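Local coordinates for protein 2,3-bisphosphoglycerate-independent phosphoglycerate mutase (Pyrococcus horikoshii, PDB 2ZKT) that probably catalyses the interconversion of 2-phosphoglycerate and 3-phosphoglycerate in glycolysis, as a metal-binding mutase of the alkaline phosphatase superfamily, at residues G25-P28 and L29-A32; G271-E275 and Y276-E280; P303-A306 and A307-N311. All blocks are in the same frame, centred on the assembly; numbering follows the deposited sequence.

Contact 1: G25-P28 and L29-A32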
ATOM      1  N   GLY B  25       6.876  -3.751  11.329  1.00 43.46           N
ATOM      2  CA  GLY B  25       5.940  -4.517  12.139  1.00 41.38           C
ATOM      3  C   GLY B  25       4.556  -4.690  11.535  1.00 40.59           C
ATOM      4  O   GLY B  25       3.642  -5.160  12.211  1.00 43.25           O
ATOM      5  N   LEU B  26       4.390  -4.300  10.269  1.00 39.91           N
ATOM      6  CA  LEU B  26       3.107  -4.441   9.600  1.00 38.03           C
ATOM      7  C   LEU B  26       3.144  -5.680   8.731  1.00 38.63           C
ATOM      8  O   LEU B  26       4.216  -6.255   8.469  1.00 38.73           O
ATOM      9  CB  LEU B  26       2.809  -3.226   8.709  1.00 36.79           C
ATOM     10  CG  LEU B  26       2.888  -1.815   9.331  1.00 40.66           C
ATOM     11  CD1 LEU B  26       2.400  -0.801   8.309  1.00 36.08           C
ATOM     12  CD2 LEU B  26       2.046  -1.736  10.613  1.00 37.54           C
ATOM     13  N   THR B  27       1.960  -6.118   8.308  1.00 38.07           N
ATOM     14  CA  THR B  27       1.864  -7.259   7.418  1.00 40.32           C
ATOM     15  C   THR B  27       1.857  -6.645   6.019  1.00 40.61           C
ATOM     16  O   THR B  27       1.595  -5.446   5.864  1.00 42.63           O
ATOM     17  CB  THR B  27       0.550  -8.011   7.605  1.00 39.42           C
ATOM     18  OG1 THR B  27      -0.539  -7.126   7.301  1.00 40.80           O
ATOM     19  CG2 THR B  27       0.426  -8.533   9.049  1.00 32.07           C
ATOM     20  N   PRO B  28       2.160  -7.451   4.985  1.00 40.01           N
ATOM     21  CA  PRO B  28       2.170  -6.949   3.602  1.00 39.28           C
ATOM     22  C   PRO B  28       0.865  -6.222   3.253  1.00 39.82           C
ATOM     23  O   PRO B  28       0.879  -5.196   2.573  1.00 40.91           O
ATOM     24  CB  PRO B  28       2.360  -8.230   2.779  1.00 38.94           C
ATOM     25  CG  PRO B  28       3.282  -9.027   3.665  1.00 38.25           C
ATOM     26  CD  PRO B  28       2.663  -8.841   5.045  1.00 39.12           C
ATOM     27  N   LEU B  29      -0.258  -6.759   3.724  1.00 37.11           N
ATOM     28  CA  LEU B  29      -1.561  -6.161   3.451  1.00 36.12           C
ATOM     29  C   LEU B  29      -1.712  -4.793   4.098  1.00 38.00           C
ATOM     30  O   LEU B  29      -2.290  -3.888   3.503  1.00 35.90           O
ATOM     31  CB  LEU B  29      -2.703  -7.071   3.945  1.00 36.64           C
ATOM     32  CG  LEU B  29      -4.105  -6.409   3.941  1.00 37.08           C
ATOM     33  CD1 LEU B  29      -4.421  -5.810   2.568  1.00 32.48           C
ATOM     34  CD2 LEU B  29      -5.154  -7.456   4.321  1.00 34.45           C
ATOM     35  N   GLU B  30      -1.187  -4.641   5.312  1.00 38.57           N
ATOM     36  CA  GLU B  30      -1.297  -3.368   6.013  1.00 40.10           C
ATOM     37  C   GLU B  30      -0.359  -2.341   5.375  1.00 42.77           C
ATOM     38  O   GLU B  30      -0.770  -1.216   5.059  1.00 42.21           O
ATOM     39  CB  GLU B  30      -0.979  -3.557   7.510  1.00 38.19           C
ATOM     40  CG  GLU B  30      -2.008  -4.424   8.236  1.00 39.45           C
ATOM     41  CD  GLU B  30      -1.527  -4.921   9.599  1.00 39.89           C
ATOM     42  OE1 GLU B  30      -0.294  -5.115   9.768  1.00 38.41           O
ATOM     43  OE2 GLU B  30      -2.385  -5.139  10.500  1.00 39.70           O
ATOM     44  N   TYR B  31       0.890  -2.768   5.162  1.00 42.66           N
ATOM     45  CA  TYR B  31       1.955  -1.953   4.562  1.00 42.71           C
ATOM     46  C   TYR B  31       1.591  -1.493   3.138  1.00 43.47           C
ATOM     47  O   TYR B  31       1.757  -0.332   2.797  1.00 42.38           O
ATOM     48  CB  TYR B  31       3.254  -2.781   4.520  1.00 42.77           C
ATOM     49  CG  TYR B  31       4.458  -2.076   3.924  1.00 42.14           C
ATOM     50  CD1 TYR B  31       5.211  -1.173   4.680  1.00 43.67           C
ATOM     51  CD2 TYR B  31       4.858  -2.326   2.605  1.00 40.60           C
ATOM     52  CE1 TYR B  31       6.330  -0.536   4.142  1.00 42.89           C
ATOM     53  CE2 TYR B  31       5.981  -1.692   2.056  1.00 38.39           C
ATOM     54  CZ  TYR B  31       6.712  -0.799   2.832  1.00 41.60           C
ATOM     55  OH  TYR B  31       7.827  -0.165   2.305  1.00 46.58           O
ATOM     56  N   ALA B  32       1.094  -2.423   2.319  1.00 43.01           N
ATOM     57  CA  ALA B  32       0.719  -2.134   0.934  1.00 43.19           C
ATOM     58  C   ALA B  32      -0.285  -0.997   0.835  1.00 44.14           C
ATOM     59  O   ALA B  32      -1.195  -0.898   1.644  1.00 46.37           O
ATOM     60  CB  ALA B  32       0.139  -3.397   0.278  1.00 42.22           C
TER
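E30 folds back over T27 at the start of the short helix 28-31, and the two residues make a capping box. From the E30 backbone the side chain leaves with CG anti to its own carbonyl carbon (chi1 -66°), which turns it toward the N-terminal end of the helix. E30 CB lies 3.6 Å from T27 O and E30 CG 3.2 Å from T27 OG1, and CD stays against the same hydroxyl. At the tip, E30 OE1 accepts from T27 N at 2.9 Å, on its anti side and 24° out of the carboxylate plane; it also lies 3.8 Å from L26 CB. The reciprocal bond runs from E30 N to T27 OG1, 3.2 Å long. T27 O receives the first helical bond, from Y31 N at 2.9 Å, and P28 O takes A32 N. Beside the box, L26 CD1 rests 3.9 Å from Y31 CA. The polar ends are shared: E30 OE1 also forms a salt bridge with R381, and T27 OG1 hydrogen bonds to E380. The turn thus sits between helix 380-383, reached by L29 and E30, and helix 313-331, on which P28, L29 and A32 pack, while Y31 touches P35 of the second subunit.

Contact 2: G271-E275 and Y276-E280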
ATOM      1  N   GLY B 271      -4.883 -13.599 -20.841  1.00 65.14           N
ATOM      2  CA  GLY B 271      -3.881 -12.958 -19.998  1.00 65.19           C
ATOM      3  C   GLY B 271      -3.767 -13.489 -18.573  1.00 64.80           C
ATOM      4  O   GLY B 271      -2.720 -13.330 -17.930  1.00 64.83           O
ATOM      5  N   ALA B 272      -4.833 -14.123 -18.079  1.00 64.29           N
ATOM      6  CA  ALA B 272      -4.845 -14.670 -16.720  1.00 63.24           C
ATOM      7  C   ALA B 272      -4.051 -15.982 -16.661  1.00 62.48           C
ATOM      8  O   ALA B 272      -4.472 -17.003 -17.212  1.00 63.33           O
ATOM      9  CB  ALA B 272      -6.295 -14.892 -16.262  1.00 62.22           C
ATOM     10  N   THR B 273      -2.911 -15.950 -15.970  1.00 62.09           N
ATOM     11  CA  THR B 273      -2.031 -17.131 -15.876  1.00 62.47           C
ATOM     12  C   THR B 273      -1.884 -17.681 -14.443  1.00 62.15           C
ATOM     13  O   THR B 273      -1.333 -18.754 -14.213  1.00 61.52           O
ATOM     14  CB  THR B 273      -0.633 -16.794 -16.418  1.00 62.83           C
ATOM     15  OG1 THR B 273      -0.042 -15.757 -15.617  1.00 62.05           O
ATOM     16  CG2 THR B 273      -0.722 -16.324 -17.875  1.00 62.11           C
ATOM     17  N   GLY B 274      -2.346 -16.887 -13.459  1.00 62.01           N
ATOM     18  CA  GLY B 274      -2.185 -17.312 -12.068  1.00 62.32           C
ATOM     19  C   GLY B 274      -0.733 -17.141 -11.597  1.00 62.83           C
ATOM     20  O   GLY B 274      -0.277 -17.731 -10.621  1.00 63.40           O
ATOM     21  N   GLU B 275       0.022 -16.334 -12.376  1.00 63.14           N
ATOM     22  CA  GLU B 275       1.410 -16.056 -12.030  1.00 63.25           C
ATOM     23  C   GLU B 275       1.677 -14.545 -12.042  1.00 62.32           C
ATOM     24  O   GLU B 275       0.854 -13.753 -12.484  1.00 60.27           O
ATOM     25  CB  GLU B 275       2.316 -16.752 -13.058  1.00 64.28           C
ATOM     26  CG  GLU B 275       2.151 -18.277 -13.054  1.00 68.11           C
ATOM     27  CD  GLU B 275       3.214 -18.922 -13.929  1.00 74.99           C
ATOM     28  OE1 GLU B 275       3.263 -18.633 -15.113  1.00 79.41           O
ATOM     29  OE2 GLU B 275       3.948 -19.772 -13.425  1.00 79.91           O
ATOM     30  N   TYR B 276       2.857 -14.154 -11.555  1.00 61.76           N
ATOM     31  CA  TYR B 276       3.230 -12.740 -11.478  1.00 62.04           C
ATOM     32  C   TYR B 276       2.936 -11.926 -12.742  1.00 61.82           C
ATOM     33  O   TYR B 276       2.679 -10.719 -12.654  1.00 60.55           O
ATOM     34  CB  TYR B 276       4.719 -12.595 -11.125  1.00 62.56           C
ATOM     35  CG  TYR B 276       5.119 -13.267  -9.825  1.00 63.25           C
ATOM     36  CD1 TYR B 276       4.381 -13.064  -8.651  1.00 60.78           C
ATOM     37  CD2 TYR B 276       6.253 -14.088  -9.758  1.00 65.03           C
ATOM     38  CE1 TYR B 276       4.763 -13.661  -7.441  1.00 63.24           C
ATOM     39  CE2 TYR B 276       6.647 -14.690  -8.554  1.00 66.10           C
ATOM     40  CZ  TYR B 276       5.898 -14.472  -7.398  1.00 65.51           C
ATOM     41  OH  TYR B 276       6.297 -15.048  -6.207  1.00 65.32           O
ATOM     42  N   ASN B 277       2.966 -12.580 -13.906  1.00 62.52           N
ATOM     43  CA  ASN B 277       2.725 -11.878 -15.174  1.00 63.11           C
ATOM     44  C   ASN B 277       1.240 -11.852 -15.602  1.00 61.91           C
ATOM     45  O   ASN B 277       0.890 -11.474 -16.718  1.00 61.20           O
ATOM     46  CB  ASN B 277       3.595 -12.513 -16.270  1.00 64.63           C
ATOM     47  CG  ASN B 277       3.225 -13.966 -16.487  1.00 69.49           C
ATOM     48  OD1 ASN B 277       3.711 -14.863 -15.804  1.00 77.29           O
ATOM     49  ND2 ASN B 277       2.268 -14.192 -17.409  1.00 71.82           N
ATOM     50  N   THR B 278       0.368 -12.285 -14.674  1.00 61.37           N
ATOM     51  CA  THR B 278      -1.073 -12.314 -14.941  1.00 60.78           C
ATOM     52  C   THR B 278      -1.635 -10.927 -15.311  1.00 59.31           C
ATOM     53  O   THR B 278      -1.105  -9.890 -14.937  1.00 58.02           O
ATOM     54  CB  THR B 278      -1.771 -12.816 -13.668  1.00 60.47           C
ATOM     55  OG1 THR B 278      -1.362 -14.159 -13.411  1.00 66.21           O
ATOM     56  CG2 THR B 278      -3.293 -12.777 -13.843  1.00 61.49           C
ATOM     57  N   ASN B 279      -2.745 -10.938 -16.085  1.00 59.08           N
ATOM     58  CA  ASN B 279      -3.477  -9.693 -16.344  1.00 59.04           C
ATOM     59  C   ASN B 279      -4.672  -9.554 -15.385  1.00 58.37           C
ATOM     60  O   ASN B 279      -5.771 -10.044 -15.635  1.00 58.63           O
ATOM     61  CB  ASN B 279      -3.978  -9.719 -17.794  1.00 59.64           C
ATOM     62  CG  ASN B 279      -4.286  -8.317 -18.272  1.00 62.02           C
ATOM     63  OD1 ASN B 279      -5.022  -7.563 -17.637  1.00 64.76           O
ATOM     64  ND2 ASN B 279      -3.774  -7.994 -19.472  1.00 64.24           N
ATOM     65  N   GLU B 280      -4.456  -8.893 -14.243  1.00 57.97           N
ATOM     66  CA  GLU B 280      -5.505  -8.714 -13.238  1.00 57.65           C
ATOM     67  C   GLU B 280      -6.636  -7.796 -13.731  1.00 56.72           C
ATOM     68  O   GLU B 280      -7.805  -7.970 -13.395  1.00 57.74           O
ATOM     69  CB  GLU B 280      -4.882  -8.159 -11.939  1.00 57.76           C
ATOM     70  CG  GLU B 280      -4.265  -6.763 -12.101  1.00 59.89           C
ATOM     71  CD  GLU B 280      -2.775  -6.875 -12.363  1.00 61.29           C
ATOM     72  OE1 GLU B 280      -2.307  -7.960 -12.676  1.00 61.96           O
ATOM     73  OE2 GLU B 280      -2.088  -5.863 -12.281  1.00 61.06           O
TER
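G271 begins the loop by receiving N279 N on its carbonyl O at 3.0 Å, a bond that closes the base of the loop. The donor stands above the carbonyl plane, with a C=O...N angle of 114°, and T278 CA adds a CA-H...O contact to the same oxygen. G271 has a positive phi and lies close against N279, with G271 O 3.8 Å from N279 CB. Next, A272 lays its CA 3.8 Å from T278 CG2; the methyl of A272 itself turns away from the second half of the loop and touches A251 and K283. T273 points toward Y276-E280. Its hydroxyl lies between its own backbone N and carbonyl carbon (chi1 62°), and from there T273 OG1 donates to T278 OG1 at 3.0 Å as the two threonine side chains run antiparallel past one another. T273 N sends a weak, longer bond to that same T278 oxygen. The side chain of N277 lies roughly perpendicular to that of T273, with N277 ND2 3.7 Å from T273 CG2. G274, again at positive phi, carries the chain round to E275. There E275 O opens a type I turn and accepts T278 N at 2.7 Å, the donor lying above the carbonyl plane. The side chains of E275 and N277 run alongside each other in the same direction, with carboxylate and amide planes 76° apart and E275 CB 3.6 Å from N277 OD1. Beyond the turn, N279 caps helix 280-291 through a weak bond to A282 N. Chemically, the centre of this surface loop is the buried T278: its hydroxyl accepts from T273 OG1 while its backbone N holds E275 O, so polar bonds rather than an apolar core tie the two halves together.

Contact 3: P303-A306 and A307-N311. With ZN (zinc ion), chain H.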
ATOM      1  N   PRO B 303      -1.112 -15.038  -7.573  1.00 52.93           N
ATOM      2  CA  PRO B 303       0.235 -14.514  -7.279  1.00 53.06           C
ATOM      3  C   PRO B 303       0.572 -14.062  -5.848  1.00 53.84           C
ATOM      4  O   PRO B 303       1.720 -14.223  -5.402  1.00 53.16           O
ATOM      5  CB  PRO B 303       0.420 -13.400  -8.327  1.00 54.03           C
ATOM      6  CG  PRO B 303      -0.985 -13.073  -8.771  1.00 54.01           C
ATOM      7  CD  PRO B 303      -1.664 -14.411  -8.788  1.00 52.97           C
ATOM      8  N   THR B 304      -0.393 -13.506  -5.117  1.00 54.04           N
ATOM      9  CA  THR B 304      -0.095 -13.089  -3.747  1.00 53.96           C
ATOM     10  C   THR B 304       0.427 -14.284  -2.945  1.00 54.15           C
ATOM     11  O   THR B 304       1.298 -14.142  -2.079  1.00 54.16           O
ATOM     12  CB  THR B 304      -1.338 -12.533  -3.027  1.00 53.80           C
ATOM     13  OG1 THR B 304      -2.485 -13.326  -3.370  1.00 55.86           O
ATOM     14  CG2 THR B 304      -1.575 -11.074  -3.410  1.00 55.00           C
ATOM     15  N   ASP B 305      -0.091 -15.474  -3.253  1.00 52.98           N
ATOM     16  CA  ASP B 305       0.320 -16.674  -2.534  1.00 52.89           C
ATOM     17  C   ASP B 305       1.747 -17.131  -2.832  1.00 51.82           C
ATOM     18  O   ASP B 305       2.415 -17.712  -1.960  1.00 51.13           O
ATOM     19  CB  ASP B 305      -0.654 -17.817  -2.820  1.00 53.88           C
ATOM     20  CG  ASP B 305      -0.311 -19.079  -2.047  1.00 57.99           C
ATOM     21  OD1 ASP B 305      -0.296 -19.033  -0.790  1.00 54.31           O
ATOM     22  OD2 ASP B 305      -0.054 -20.116  -2.705  1.00 63.20           O
ATOM     23  N   ALA B 306       2.224 -16.872  -4.055  1.00 52.05           N
ATOM     24  CA  ALA B 306       3.586 -17.274  -4.425  1.00 51.27           C
ATOM     25  C   ALA B 306       4.630 -16.446  -3.664  1.00 51.73           C
ATOM     26  O   ALA B 306       5.639 -16.981  -3.188  1.00 50.59           O
ATOM     27  CB  ALA B 306       3.791 -17.125  -5.923  1.00 51.43           C
ATOM     28  N   ALA B 307       4.384 -15.141  -3.541  1.00 50.58           N
ATOM     29  CA  ALA B 307       5.326 -14.270  -2.840  1.00 51.09           C
ATOM     30  C   ALA B 307       5.479 -14.739  -1.393  1.00 51.67           C
ATOM     31  O   ALA B 307       6.571 -14.659  -0.811  1.00 51.80           O
ATOM     32  CB  ALA B 307       4.843 -12.831  -2.884  1.00 50.89           C
ATOM     33  N   GLY B 308       4.371 -15.238  -0.826  1.00 50.89           N
ATOM     34  CA  GLY B 308       4.387 -15.729   0.548  1.00 50.28           C
ATOM     35  C   GLY B 308       5.216 -17.001   0.650  1.00 50.36           C
ATOM     36  O   GLY B 308       5.996 -17.176   1.584  1.00 49.19           O
ATOM     37  N   HIS B 309       5.045 -17.902  -0.315  1.00 52.09           N
ATOM     38  CA  HIS B 309       5.801 -19.148  -0.315  1.00 54.15           C
ATOM     39  C   HIS B 309       7.302 -18.866  -0.465  1.00 54.96           C
ATOM     40  O   HIS B 309       8.129 -19.596   0.087  1.00 55.93           O
ATOM     41  CB  HIS B 309       5.326 -20.058  -1.453  1.00 54.60           C
ATOM     42  CG  HIS B 309       4.186 -20.961  -1.075  1.00 57.26           C
ATOM     43  ND1 HIS B 309       4.330 -22.012  -0.187  1.00 60.51           N
ATOM     44  CD2 HIS B 309       2.885 -20.970  -1.465  1.00 56.91           C
ATOM     45  CE1 HIS B 309       3.165 -22.630  -0.046  1.00 62.39           C
ATOM     46  NE2 HIS B 309       2.271 -22.017  -0.810  1.00 61.37           N
ATOM     47  N   ASP B 310       7.649 -17.801  -1.195  1.00 55.94           N
ATOM     48  CA  ASP B 310       9.061 -17.450  -1.401  1.00 58.29           C
ATOM     49  C   ASP B 310       9.680 -16.459  -0.397  1.00 57.43           C
ATOM     50  O   ASP B 310      10.834 -16.056  -0.559  1.00 56.99           O
ATOM     51  CB  ASP B 310       9.268 -16.920  -2.824  1.00 59.50           C
ATOM     52  CG  ASP B 310       9.001 -17.975  -3.878  1.00 65.30           C
ATOM     53  OD1 ASP B 310       9.582 -19.082  -3.773  1.00 71.12           O
ATOM     54  OD2 ASP B 310       8.212 -17.698  -4.815  1.00 71.75           O
ATOM     55  N   ASN B 311       8.920 -16.069   0.631  1.00 57.44           N
ATOM     56  CA  ASN B 311       9.411 -15.139   1.658  1.00 57.19           C
ATOM     57  C   ASN B 311       9.851 -13.791   1.069  1.00 57.32           C
ATOM     58  O   ASN B 311      10.985 -13.336   1.287  1.00 56.68           O
ATOM     59  CB  ASN B 311      10.588 -15.764   2.418  1.00 58.10           C
ATOM     60  CG  ASN B 311      10.896 -15.035   3.713  1.00 61.25           C
ATOM     61  OD1 ASN B 311      11.313 -15.643   4.701  1.00 68.08           O
ATOM     62  ND2 ASN B 311      10.682 -13.723   3.718  1.00 63.63           N
TER
HETATM   63 ZN    ZN H 415      -0.030 -21.775  -1.463  1.00 61.72          ZN
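A zinc site is built on one turn of helix 303-309, where D305 and H309, four residues apart, supply two ligands from the same helix face. D305 OD2 binds zinc at 2.1 Å and H309 NE2 at 2.4 Å; H356 completes the protein ligands. With CG anti to the backbone N (chi1 -177°), the carboxylate of D305 reaches along the helix toward the histidine. There D305 OD2 meets the edge of the H309 ring, in its plane, 3.3 Å from H309 CD2, while carboxylate and ring stand 85° apart. The backbone beneath keeps the ligands in register: H309 N donates to D305 O at 3.1 Å, and D310 N to A306 O at 2.9 Å, whereas the bonds from A307 N to P303 O and from G308 N to T304 O are weak. The helix ends in a Schellman motif, with N311 at positive phi and its N bonded to G308 O. A second shell holds the ligands: T349 OG1 bonds to D305 OD1, K302 NZ to D305 OD2, and the carbonyl of M354 to H309 ND1. A carbonyl can only accept, consistent with a hydrogen on ND1 and with NE2 turned to the metal. For the carboxylate, zinc and K302 on OD2, with T349 on OD1, should limit its rotation.

In the fold
From the N terminus, the chain leaves strand 6-12 and makes contact 1 where the connection runs into helix 28-31. Much later, contact 2 folds the loop between strand 265-267 and helix 280-291; strand 296-301 then leads into helix 303-309 and contact 3. All three are local and come in series, none nesting in or crossing another. Contacts 2 and 3 touch: the ring of Y276 lies on helix 303-309, with Y276 OH 3.3 Å from A306 CB and bonded to K312 just beyond. Contact 1 stays apart, its nearest atoms about 7 Å from contact 3, yet helix 313-331 packs against residues of all three.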